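Local atomic coordinates of aminofutalosine deaminase (Helicobacter pylori, PDB entry 7LKK), a protein that deaminates aminofutalosine in the menaquinone pathway, as a metal-dependent hydrolase of the amidohydrolase family, captured here with iron and the inhibitor methylthio-coformycin. Residues L226-L229 / E230-N234; Q200-M203 / A204-V207; S254-G258 / A259-I263. One frame throughout, in Å; residues are numbered along the deposited sequence.

Interaction 1: L226-L229 / E230-N234; sequences LEEL and EWVEN
Within one continuous helix the amides of Glu-230, Trp-231, Val-232 and Glu-233 bond to the carbonyls four residues back, the shortest being Val-232 N to Glu-228 O at 2.7 Å. The side chains meet at the same spacing. Glu-230 is extended beyond CG and runs back over the end of Leu-226, where OE1 lies 3.2 Å from Leu-226 CG, a close carboxylate-to-hydrocarbon approach. One turn on, methyl CD1 of Leu-229 packs 3.8 Å from Glu-233 CG; Glu-233, bent at chi2, ends beside Ala-259. On the buried side Glu-228 and Val-232 run side by side, with Glu-228 CG 4.0 Å from Val-232 CG2. The Glu-228 chain is almost fully extended (chi1 172°, chi2 -174°), which carries the carboxylate beyond the level of this methyl: OE2 accepts from the amide of Leu-223 and OE1 from that of Glu-224. Valine suits the place beside the methylene stem of Glu-228. On the same helix the indole of Trp-231 bonds through NE1 to Tyr-243 OH. Bonded through both oxygens, the buried Glu-228 carboxylate is held to the backbone leading into the helix, consistent with a second-shell role in positioning Glu-224, which lines the inhibitor pocket.

Interaction 2: Q200-M203 / A204-V207; sequences QKDM and ALSV
Leu-205 lies across Lys-201 one turn further along the helix, and its side chain can be followed outward atom by atom. CB sits 3.7 Å from the carbonyl O of Lys-201, the same oxygen that accepts the amide N of Leu-205 at 2.9 Å. With CG placed beside its own backbone N (chi1 -66°), the chain leans back over that carbonyl, and CG comes to 3.3 Å from Lys-201 O. The branch then divides: CD1 reaches 3.6 Å from Lys-201 NZ, while CD2 stays a little further from the same nitrogen. The lysine chain runs out extended and bends only at the last torsion (chi4 -37°), which brings NZ beside the two methyls; its length suits a partly exposed face, where the ammonium end can lie next to an apolar side chain. CD1 also has Asp-202 OD1 as a more distant neighbour.

The start of the helix is closed by Gln-200 at the N-cap. Its OE1 accepts from Met-203 N at 3.0 Å, with the donor tilted out of the amide carbonyl plane. The other end of the amide is used as well: NE2 donates to Asp-202 OD2 at 2.8 Å, nearly within the glutamine amide plane and on the anti side of the carboxylate. Two bonds thus fix the rotation of the amide, something a glutamine can do because it carries both an acceptor and a donor. The buried side is apolar: Met-203 touches Leu-169 and Phe-159, Ala-204 meets Val-193, and Val-207 lies on Leu-191. A polar, capped end and an apolar face turned to the strands are as expected for helix 201-213, the crossover helix of the beta-alpha-beta unit between strands 187-193 and 218-222 in the TIM barrel of the amidohydrolases.

Interaction 3: S254-G258 / A259-I263; sequences SLYEG and ANDYI
Tyr-262 drives the edge of its ring into the face of Tyr-256, a T-shaped stack between residues only six apart, made possible because the chain turns sharply between them. The planes stand at 86° with centroids 4.8 Å apart, and Tyr-262 CD1 lies over the centre of the Tyr-256 ring, 3.4 Å from Tyr-256 CZ. Tyrosine suits both places, since each ring adds a hydroxyl beyond the stack: Tyr-256 OH bonds to Val-199 O and Tyr-262 OH to Thr-220 OG1.

The turn itself is an inverse gamma turn centred on Glu-257, with a weak bond from Gly-258 N to Tyr-256 O at 3.1 Å. That same carbonyl oxygen receives Ser-254 OG at 2.6 Å, a short side-chain bond that closes the chain over Leu-255. Gly-258, the N-cap residue, adopts a positive phi (94°), a conformation in which a CB would be pressed against the carbonyl O of Glu-257.

With CG anti to the backbone N (chi1 -170°), the carboxylate of Asp-261, in the first turn of the helix, is turned back to the loop. Its OD2 accepts a weak bond from Glu-257 N at 3.3 Å and also approaches the edge of the Tyr-256 ring. Near Asp-261 N the link is doubled: a weak bond goes to Gly-258 O, and a water accepts from the same amide at 3.0 Å while donating to Glu-257 O at 2.7 Å. An acid suits a helix start, where the helix dipole would probably stabilise its charge. Around this corner, Ala-259, Tyr-262 and Ile-263 pack on Phe-222 of strand 218-222, Ile-263 also reaches helix 281-291, and Tyr-256 leans on helix 201-213.

Interaction 3 lies between the other two and touches both, whereas interactions 1 and 2 approach no closer than about 10 Å between nearest atoms. Toward interaction 1 the join is largely polar: Glu-233 OE1 meets Ala-259 N at 3.0 Å, and Val-232 O meets Gly-258 N at 3.2 Å, both probable hydrogen bonds. Toward interaction 2 it is packing, with Tyr-256 OH 3.4 Å from Ala-204 CB and Lys-201 CE 3.3 Å from Asp-261 OD1. Interaction 1 comes nearest the active site, the Glu-228 side chain being about 8 Å from the inhibitor and about 6 Å from that of iron ligand His-221; Tyr-262 and Gln-200 lie about 11 and 13 Å from the inhibitor.

Interaction 1: L226-L229 / E230-N234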
ATOM      1  N   LEU A 226     -20.168  -5.515   8.299  1.00 19.11           N
ATOM      2  CA  LEU A 226     -21.076  -6.615   8.599  1.00 21.22           C
ATOM      3  C   LEU A 226     -22.044  -6.233   9.711  1.00 22.77           C
ATOM      4  O   LEU A 226     -23.207  -6.652   9.701  1.00 23.17           O
ATOM      5  CB  LEU A 226     -20.278  -7.861   8.984  1.00 20.68           C
ATOM      6  CG  LEU A 226     -21.082  -9.099   9.388  1.00 21.17           C
ATOM      7  CD1 LEU A 226     -22.088  -9.473   8.308  1.00 22.89           C
ATOM      8  CD2 LEU A 226     -20.157 -10.269   9.697  1.00 31.05           C
ATOM      9  N   GLU A 227     -21.578  -5.442  10.681  1.00 21.31           N
ATOM     10  CA  GLU A 227     -22.446  -5.009  11.772  1.00 24.40           C
ATOM     11  C   GLU A 227     -23.635  -4.217  11.244  1.00 21.32           C
ATOM     12  O   GLU A 227     -24.773  -4.422  11.683  1.00 18.19           O
ATOM     13  CB  GLU A 227     -21.649  -4.180  12.780  1.00 19.09           C
ATOM     14  CG  GLU A 227     -20.557  -4.957  13.509  1.00 23.42           C
ATOM     15  CD  GLU A 227     -19.193  -4.815  12.858  1.00 24.08           C
ATOM     16  OE1 GLU A 227     -19.129  -4.727  11.615  1.00 22.86           O
ATOM     17  OE2 GLU A 227     -18.181  -4.792  13.592  1.00 24.00           O
ATOM     18  N   GLU A 228     -23.391  -3.309  10.297  1.00 22.24           N
ATOM     19  CA  GLU A 228     -24.488  -2.550   9.705  1.00 22.53           C
ATOM     20  C   GLU A 228     -25.419  -3.455   8.909  1.00 23.65           C
ATOM     21  O   GLU A 228     -26.644  -3.288   8.954  1.00 20.06           O
ATOM     22  CB  GLU A 228     -23.930  -1.435   8.822  1.00 17.06           C
ATOM     23  CG  GLU A 228     -24.978  -0.701   8.007  1.00 21.00           C
ATOM     24  CD  GLU A 228     -24.371   0.288   7.036  1.00 20.23           C
ATOM     25  OE1 GLU A 228     -23.154   0.556   7.139  1.00 20.50           O
ATOM     26  OE2 GLU A 228     -25.107   0.792   6.163  1.00 21.91           O
ATOM     27  N   LEU A 229     -24.861  -4.430   8.188  1.00 20.97           N
ATOM     28  CA  LEU A 229     -25.691  -5.327   7.390  1.00 18.61           C
ATOM     29  C   LEU A 229     -26.617  -6.153   8.276  1.00 21.03           C
ATOM     30  O   LEU A 229     -27.805  -6.309   7.968  1.00 24.94           O
ATOM     31  CB  LEU A 229     -24.811  -6.237   6.533  1.00 19.50           C
ATOM     32  CG  LEU A 229     -25.541  -7.267   5.668  1.00 20.77           C
ATOM     33  CD1 LEU A 229     -26.417  -6.578   4.629  1.00 22.55           C
ATOM     34  CD2 LEU A 229     -24.546  -8.207   4.997  1.00 21.11           C
ATOM     35  N   GLU A 230     -26.090  -6.691   9.380  1.00 25.33           N
ATOM     36  CA  GLU A 230     -26.919  -7.475  10.290  1.00 26.24           C
ATOM     37  C   GLU A 230     -27.976  -6.608  10.958  1.00 24.84           C
ATOM     38  O   GLU A 230     -29.096  -7.066  11.210  1.00 26.88           O
ATOM     39  CB  GLU A 230     -26.048  -8.141  11.356  1.00 24.45           C
ATOM     40  CG  GLU A 230     -25.126  -9.234  10.854  1.00 33.52           C
ATOM     41  CD  GLU A 230     -24.066  -9.602  11.877  1.00 33.71           C
ATOM     42  OE1 GLU A 230     -23.136 -10.356  11.530  1.00 43.44           O
ATOM     43  OE2 GLU A 230     -24.164  -9.131  13.032  1.00 40.18           O
ATOM     44  N   TRP A 231     -27.634  -5.353  11.254  1.00 22.71           N
ATOM     45  CA  TRP A 231     -28.604  -4.433  11.835  1.00 24.03           C
ATOM     46  C   TRP A 231     -29.687  -4.073  10.826  1.00 26.20           C
ATOM     47  O   TRP A 231     -30.884  -4.155  11.127  1.00 28.24           O
ATOM     48  CB  TRP A 231     -27.893  -3.176  12.335  1.00 22.01           C
ATOM     49  CG  TRP A 231     -28.763  -2.254  13.144  1.00 25.16           C
ATOM     50  CD1 TRP A 231     -29.036  -0.945  12.880  1.00 26.73           C
ATOM     51  CD2 TRP A 231     -29.460  -2.572  14.356  1.00 25.38           C
ATOM     52  NE1 TRP A 231     -29.861  -0.427  13.848  1.00 25.94           N
ATOM     53  CE2 TRP A 231     -30.135  -1.407  14.766  1.00 24.23           C
ATOM     54  CE3 TRP A 231     -29.573  -3.728  15.135  1.00 27.37           C
ATOM     55  CZ2 TRP A 231     -30.916  -1.364  15.918  1.00 27.41           C
ATOM     56  CZ3 TRP A 231     -30.352  -3.683  16.278  1.00 26.18           C
ATOM     57  CH2 TRP A 231     -31.012  -2.509  16.658  1.00 25.68           C
ATOM     58  N   VAL A 232     -29.280  -3.672   9.620  1.00 25.01           N
ATOM     59  CA  VAL A 232     -30.241  -3.221   8.618  1.00 25.00           C
ATOM     60  C   VAL A 232     -31.179  -4.355   8.225  1.00 25.74           C
ATOM     61  O   VAL A 232     -32.396  -4.166   8.115  1.00 25.67           O
ATOM     62  CB  VAL A 232     -29.497  -2.644   7.400  1.00 23.31           C
ATOM     63  CG1 VAL A 232     -30.432  -2.516   6.206  1.00 29.09           C
ATOM     64  CG2 VAL A 232     -28.880  -1.297   7.746  1.00 25.60           C
ATOM     65  N   GLU A 233     -30.634  -5.557   8.031  1.00 23.10           N
ATOM     66  CA  GLU A 233     -31.443  -6.651   7.506  1.00 24.30           C
ATOM     67  C   GLU A 233     -32.294  -7.311   8.586  1.00 28.58           C
ATOM     68  O   GLU A 233     -33.464  -7.628   8.341  1.00 28.69           O
ATOM     69  CB  GLU A 233     -30.546  -7.690   6.829  1.00 30.90           C
ATOM     70  CG  GLU A 233     -30.057  -7.286   5.442  1.00 25.21           C
ATOM     71  CD  GLU A 233     -31.169  -6.756   4.552  1.00 32.83           C
ATOM     72  OE1 GLU A 233     -30.956  -5.719   3.889  1.00 39.10           O
ATOM     73  OE2 GLU A 233     -32.250  -7.381   4.501  1.00 39.02           O
ATOM     74  N   ASN A 234     -31.739  -7.527   9.784  1.00 25.70           N
ATOM     75  CA  ASN A 234     -32.400  -8.359  10.782  1.00 28.67           C
ATOM     76  C   ASN A 234     -32.466  -7.738  12.174  1.00 31.74           C
ATOM     77  O   ASN A 234     -32.903  -8.417  13.112  1.00 31.02           O
ATOM     78  CB  ASN A 234     -31.710  -9.724  10.871  1.00 28.79           C
ATOM     79  CG  ASN A 234     -31.898 -10.551   9.620  1.00 32.35           C
ATOM     80  OD1 ASN A 234     -32.971 -11.102   9.385  1.00 36.58           O
ATOM     81  ND2 ASN A 234     -30.856 -10.635   8.802  1.00 33.80           N
TER

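Interaction 2: Q200-M203 / A204-V207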
ATOM      1  N   GLN A 200     -32.447   8.824  11.488  1.00 16.67           N
ATOM      2  CA  GLN A 200     -33.840   8.401  11.495  1.00 16.90           C
ATOM      3  C   GLN A 200     -34.484   8.695  10.141  1.00 18.01           C
ATOM      4  O   GLN A 200     -34.116   9.647   9.447  1.00 16.45           O
ATOM      5  CB  GLN A 200     -34.593   9.107  12.627  1.00 21.43           C
ATOM      6  CG  GLN A 200     -35.985   8.565  12.900  1.00 20.87           C
ATOM      7  CD  GLN A 200     -37.046   9.290  12.103  1.00 20.07           C
ATOM      8  OE1 GLN A 200     -36.854  10.435  11.697  1.00 19.27           O
ATOM      9  NE2 GLN A 200     -38.167   8.621  11.859  1.00 25.89           N
ATOM     10  N   LYS A 201     -35.450   7.853   9.764  1.00 18.77           N
ATOM     11  CA  LYS A 201     -35.956   7.853   8.392  1.00 18.38           C
ATOM     12  C   LYS A 201     -36.558   9.201   8.008  1.00 22.44           C
ATOM     13  O   LYS A 201     -36.249   9.752   6.946  1.00 17.24           O
ATOM     14  CB  LYS A 201     -36.985   6.737   8.214  1.00 18.99           C
ATOM     15  CG  LYS A 201     -37.524   6.609   6.792  1.00 22.36           C
ATOM     16  CD  LYS A 201     -38.301   5.315   6.612  1.00 22.54           C
ATOM     17  CE  LYS A 201     -38.556   5.015   5.139  1.00 26.54           C
ATOM     18  NZ  LYS A 201     -38.831   6.247   4.353  1.00 32.53           N
ATOM     19  N   ASP A 202     -37.430   9.747   8.857  1.00 18.84           N
ATOM     20  CA  ASP A 202     -38.088  11.000   8.501  1.00 18.74           C
ATOM     21  C   ASP A 202     -37.116  12.173   8.512  1.00 19.11           C
ATOM     22  O   ASP A 202     -37.317  13.149   7.780  1.00 18.69           O
ATOM     23  CB  ASP A 202     -39.263  11.251   9.442  1.00 19.75           C
ATOM     24  CG  ASP A 202     -40.324  10.177   9.329  1.00 22.26           C
ATOM     25  OD1 ASP A 202     -41.130  10.236   8.376  1.00 20.61           O
ATOM     26  OD2 ASP A 202     -40.332   9.259  10.175  1.00 22.75           O
ATOM     27  N   MET A 203     -36.051  12.090   9.310  1.00 18.28           N
ATOM     28  CA  MET A 203     -34.994  13.092   9.228  1.00 19.75           C
ATOM     29  C   MET A 203     -34.261  13.002   7.895  1.00 20.95           C
ATOM     30  O   MET A 203     -33.948  14.029   7.282  1.00 19.12           O
ATOM     31  CB  MET A 203     -34.018  12.924  10.394  1.00 23.26           C
ATOM     32  CG  MET A 203     -34.689  12.929  11.759  1.00 23.77           C
ATOM     33  SD  MET A 203     -34.959  14.601  12.372  1.00 32.65           S
ATOM     34  CE  MET A 203     -33.629  14.760  13.554  1.00 32.06           C
ATOM     35  N   ALA A 204     -33.988  11.782   7.427  1.00 18.78           N
ATOM     36  CA  ALA A 204     -33.322  11.614   6.139  1.00 16.41           C
ATOM     37  C   ALA A 204     -34.202  12.104   4.996  1.00 19.04           C
ATOM     38  O   ALA A 204     -33.718  12.778   4.080  1.00 19.59           O
ATOM     39  CB  ALA A 204     -32.935  10.151   5.928  1.00 16.88           C
ATOM     40  N   LEU A 205     -35.498  11.774   5.036  1.00 21.86           N
ATOM     41  CA  LEU A 205     -36.421  12.257   4.013  1.00 22.30           C
ATOM     42  C   LEU A 205     -36.428  13.778   3.950  1.00 20.01           C
ATOM     43  O   LEU A 205     -36.529  14.364   2.864  1.00 22.65           O
ATOM     44  CB  LEU A 205     -37.830  11.728   4.285  1.00 23.69           C
ATOM     45  CG  LEU A 205     -38.040  10.217   4.172  1.00 25.06           C
ATOM     46  CD1 LEU A 205     -39.418   9.832   4.692  1.00 23.79           C
ATOM     47  CD2 LEU A 205     -37.859   9.760   2.736  1.00 22.94           C
ATOM     48  N   SER A 206     -36.321  14.436   5.105  1.00 21.13           N
ATOM     49  CA  SER A 206     -36.290  15.894   5.126  1.00 22.32           C
ATOM     50  C   SER A 206     -35.016  16.430   4.486  1.00 21.93           C
ATOM     51  O   SER A 206     -35.058  17.409   3.732  1.00 23.98           O
ATOM     52  CB  SER A 206     -36.427  16.402   6.562  1.00 23.01           C
ATOM     53  OG  SER A 206     -36.559  17.812   6.588  1.00 28.67           O
ATOM     54  N   VAL A 207     -33.873  15.801   4.775  1.00 19.18           N
ATOM     55  CA  VAL A 207     -32.621  16.224   4.151  1.00 21.79           C
ATOM     56  C   VAL A 207     -32.679  16.005   2.645  1.00 19.37           C
ATOM     57  O   VAL A 207     -32.264  16.866   1.860  1.00 16.62           O
ATOM     58  CB  VAL A 207     -31.427  15.486   4.785  1.00 19.84           C
ATOM     59  CG1 VAL A 207     -30.134  15.859   4.073  1.00 21.59           C
ATOM     60  CG2 VAL A 207     -31.328  15.798   6.274  1.00 22.30           C
TER

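Interaction 3: S254-G258 / A259-I263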
ATOM      1  N   SER A 254     -33.916  -1.569  13.919  1.00 25.84           N
ATOM      2  CA  SER A 254     -33.311  -0.794  12.846  1.00 24.31           C
ATOM      3  C   SER A 254     -34.183   0.398  12.478  1.00 25.86           C
ATOM      4  O   SER A 254     -35.414   0.349  12.562  1.00 24.35           O
ATOM      5  CB  SER A 254     -33.085  -1.672  11.615  1.00 27.75           C
ATOM      6  OG  SER A 254     -32.626  -0.900  10.521  1.00 25.24           O
ATOM      7  N   LEU A 255     -33.526   1.493  12.095  1.00 22.54           N
ATOM      8  CA  LEU A 255     -34.243   2.652  11.582  1.00 24.41           C
ATOM      9  C   LEU A 255     -34.836   2.401  10.203  1.00 25.25           C
ATOM     10  O   LEU A 255     -35.653   3.206   9.742  1.00 22.33           O
ATOM     11  CB  LEU A 255     -33.311   3.865  11.533  1.00 23.01           C
ATOM     12  CG  LEU A 255     -32.583   4.210  12.833  1.00 21.85           C
ATOM     13  CD1 LEU A 255     -31.621   5.366  12.614  1.00 19.75           C
ATOM     14  CD2 LEU A 255     -33.582   4.539  13.937  1.00 27.74           C
ATOM     15  N   TYR A 256     -34.443   1.315   9.541  1.00 25.68           N
ATOM     16  CA  TYR A 256     -34.922   0.985   8.206  1.00 28.17           C
ATOM     17  C   TYR A 256     -35.112  -0.520   8.118  1.00 29.89           C
ATOM     18  O   TYR A 256     -34.214  -1.281   8.491  1.00 31.07           O
ATOM     19  CB  TYR A 256     -33.939   1.463   7.131  1.00 21.70           C
ATOM     20  CG  TYR A 256     -33.652   2.945   7.187  1.00 18.86           C
ATOM     21  CD1 TYR A 256     -34.442   3.850   6.492  1.00 18.84           C
ATOM     22  CD2 TYR A 256     -32.594   3.441   7.938  1.00 18.89           C
ATOM     23  CE1 TYR A 256     -34.186   5.206   6.544  1.00 18.44           C
ATOM     24  CE2 TYR A 256     -32.331   4.795   7.996  1.00 15.28           C
ATOM     25  CZ  TYR A 256     -33.131   5.673   7.295  1.00 15.41           C
ATOM     26  OH  TYR A 256     -32.872   7.022   7.347  1.00 14.88           O
ATOM     27  N   GLU A 257     -36.275  -0.947   7.629  1.00 33.70           N
ATOM     28  CA  GLU A 257     -36.576  -2.371   7.482  1.00 32.89           C
ATOM     29  C   GLU A 257     -36.025  -2.846   6.143  1.00 29.38           C
ATOM     30  O   GLU A 257     -36.719  -2.856   5.126  1.00 35.68           O
ATOM     31  CB  GLU A 257     -38.072  -2.628   7.600  1.00 41.82           C
ATOM     32  CG  GLU A 257     -38.421  -4.096   7.802  1.00 41.41           C
ATOM     33  CD  GLU A 257     -37.784  -4.679   9.052  1.00 43.72           C
ATOM     34  OE1 GLU A 257     -37.956  -4.094  10.142  1.00 41.86           O
ATOM     35  OE2 GLU A 257     -37.103  -5.723   8.941  1.00 41.66           O
ATOM     36  N   GLY A 258     -34.758  -3.242   6.149  1.00 31.20           N
ATOM     37  CA  GLY A 258     -34.106  -3.757   4.965  1.00 30.01           C
ATOM     38  C   GLY A 258     -33.356  -2.684   4.194  1.00 26.66           C
ATOM     39  O   GLY A 258     -33.617  -1.487   4.311  1.00 27.05           O
ATOM     40  N   ALA A 259     -32.402  -3.140   3.382  1.00 27.24           N
ATOM     41  CA  ALA A 259     -31.591  -2.213   2.600  1.00 26.09           C
ATOM     42  C   ALA A 259     -32.438  -1.448   1.590  1.00 22.68           C
ATOM     43  O   ALA A 259     -32.198  -0.260   1.342  1.00 22.31           O
ATOM     44  CB  ALA A 259     -30.464  -2.968   1.897  1.00 23.31           C
ATOM     45  N   ASN A 260     -33.438  -2.109   1.000  1.00 23.90           N
ATOM     46  CA  ASN A 260     -34.260  -1.457  -0.017  1.00 24.89           C
ATOM     47  C   ASN A 260     -35.032  -0.276   0.553  1.00 23.91           C
ATOM     48  O   ASN A 260     -35.238   0.724  -0.143  1.00 23.20           O
ATOM     49  CB  ASN A 260     -35.219  -2.469  -0.644  1.00 24.27           C
ATOM     50  CG  ASN A 260     -34.523  -3.406  -1.610  1.00 26.48           C
ATOM     51  OD1 ASN A 260     -33.312  -3.321  -1.803  1.00 22.92           O
ATOM     52  ND2 ASN A 260     -35.283  -4.308  -2.216  1.00 30.28           N
ATOM     53  N   ASP A 261     -35.461  -0.370   1.814  1.00 24.80           N
ATOM     54  CA  ASP A 261     -36.142   0.751   2.456  1.00 26.31           C
ATOM     55  C   ASP A 261     -35.253   1.988   2.487  1.00 25.59           C
ATOM     56  O   ASP A 261     -35.726   3.110   2.275  1.00 27.06           O
ATOM     57  CB  ASP A 261     -36.568   0.356   3.869  1.00 25.17           C
ATOM     58  CG  ASP A 261     -37.482   1.377   4.515  1.00 25.84           C
ATOM     59  OD1 ASP A 261     -38.271   2.016   3.789  1.00 32.32           O
ATOM     60  OD2 ASP A 261     -37.414   1.537   5.751  1.00 32.98           O
ATOM     61  N   TYR A 262     -33.957   1.798   2.742  1.00 21.16           N
ATOM     62  CA  TYR A 262     -33.027   2.922   2.757  1.00 20.07           C
ATOM     63  C   TYR A 262     -32.734   3.413   1.345  1.00 22.46           C
ATOM     64  O   TYR A 262     -32.775   4.620   1.075  1.00 22.52           O
ATOM     65  CB  TYR A 262     -31.734   2.520   3.465  1.00 16.89           C
ATOM     66  CG  TYR A 262     -30.804   3.677   3.742  1.00 21.48           C
ATOM     67  CD1 TYR A 262     -31.027   4.528   4.816  1.00 17.99           C
ATOM     68  CD2 TYR A 262     -29.705   3.922   2.927  1.00 17.59           C
ATOM     69  CE1 TYR A 262     -30.181   5.589   5.074  1.00 20.20           C
ATOM     70  CE2 TYR A 262     -28.853   4.981   3.177  1.00 20.39           C
ATOM     71  CZ  TYR A 262     -29.096   5.811   4.252  1.00 20.33           C
ATOM     72  OH  TYR A 262     -28.253   6.868   4.506  1.00 20.69           O
ATOM     73  N   ILE A 263     -32.432   2.486   0.431  1.00 18.64           N
ATOM     74  CA  ILE A 263     -32.076   2.855  -0.939  1.00 20.61           C
ATOM     75  C   ILE A 263     -33.202   3.643  -1.597  1.00 21.46           C
ATOM     76  O   ILE A 263     -32.960   4.656  -2.267  1.00 22.83           O
ATOM     77  CB  ILE A 263     -31.729   1.595  -1.756  1.00 18.61           C
ATOM     78  CG1 ILE A 263     -30.449   0.943  -1.234  1.00 20.82           C
ATOM     79  CG2 ILE A 263     -31.612   1.930  -3.243  1.00 16.50           C
ATOM     80  CD1 ILE A 263     -30.277  -0.493  -1.688  1.00 19.59           C
TER
HETATM   81  O   HOH W   1     -36.369  -3.109   2.453  1.00 29.12           O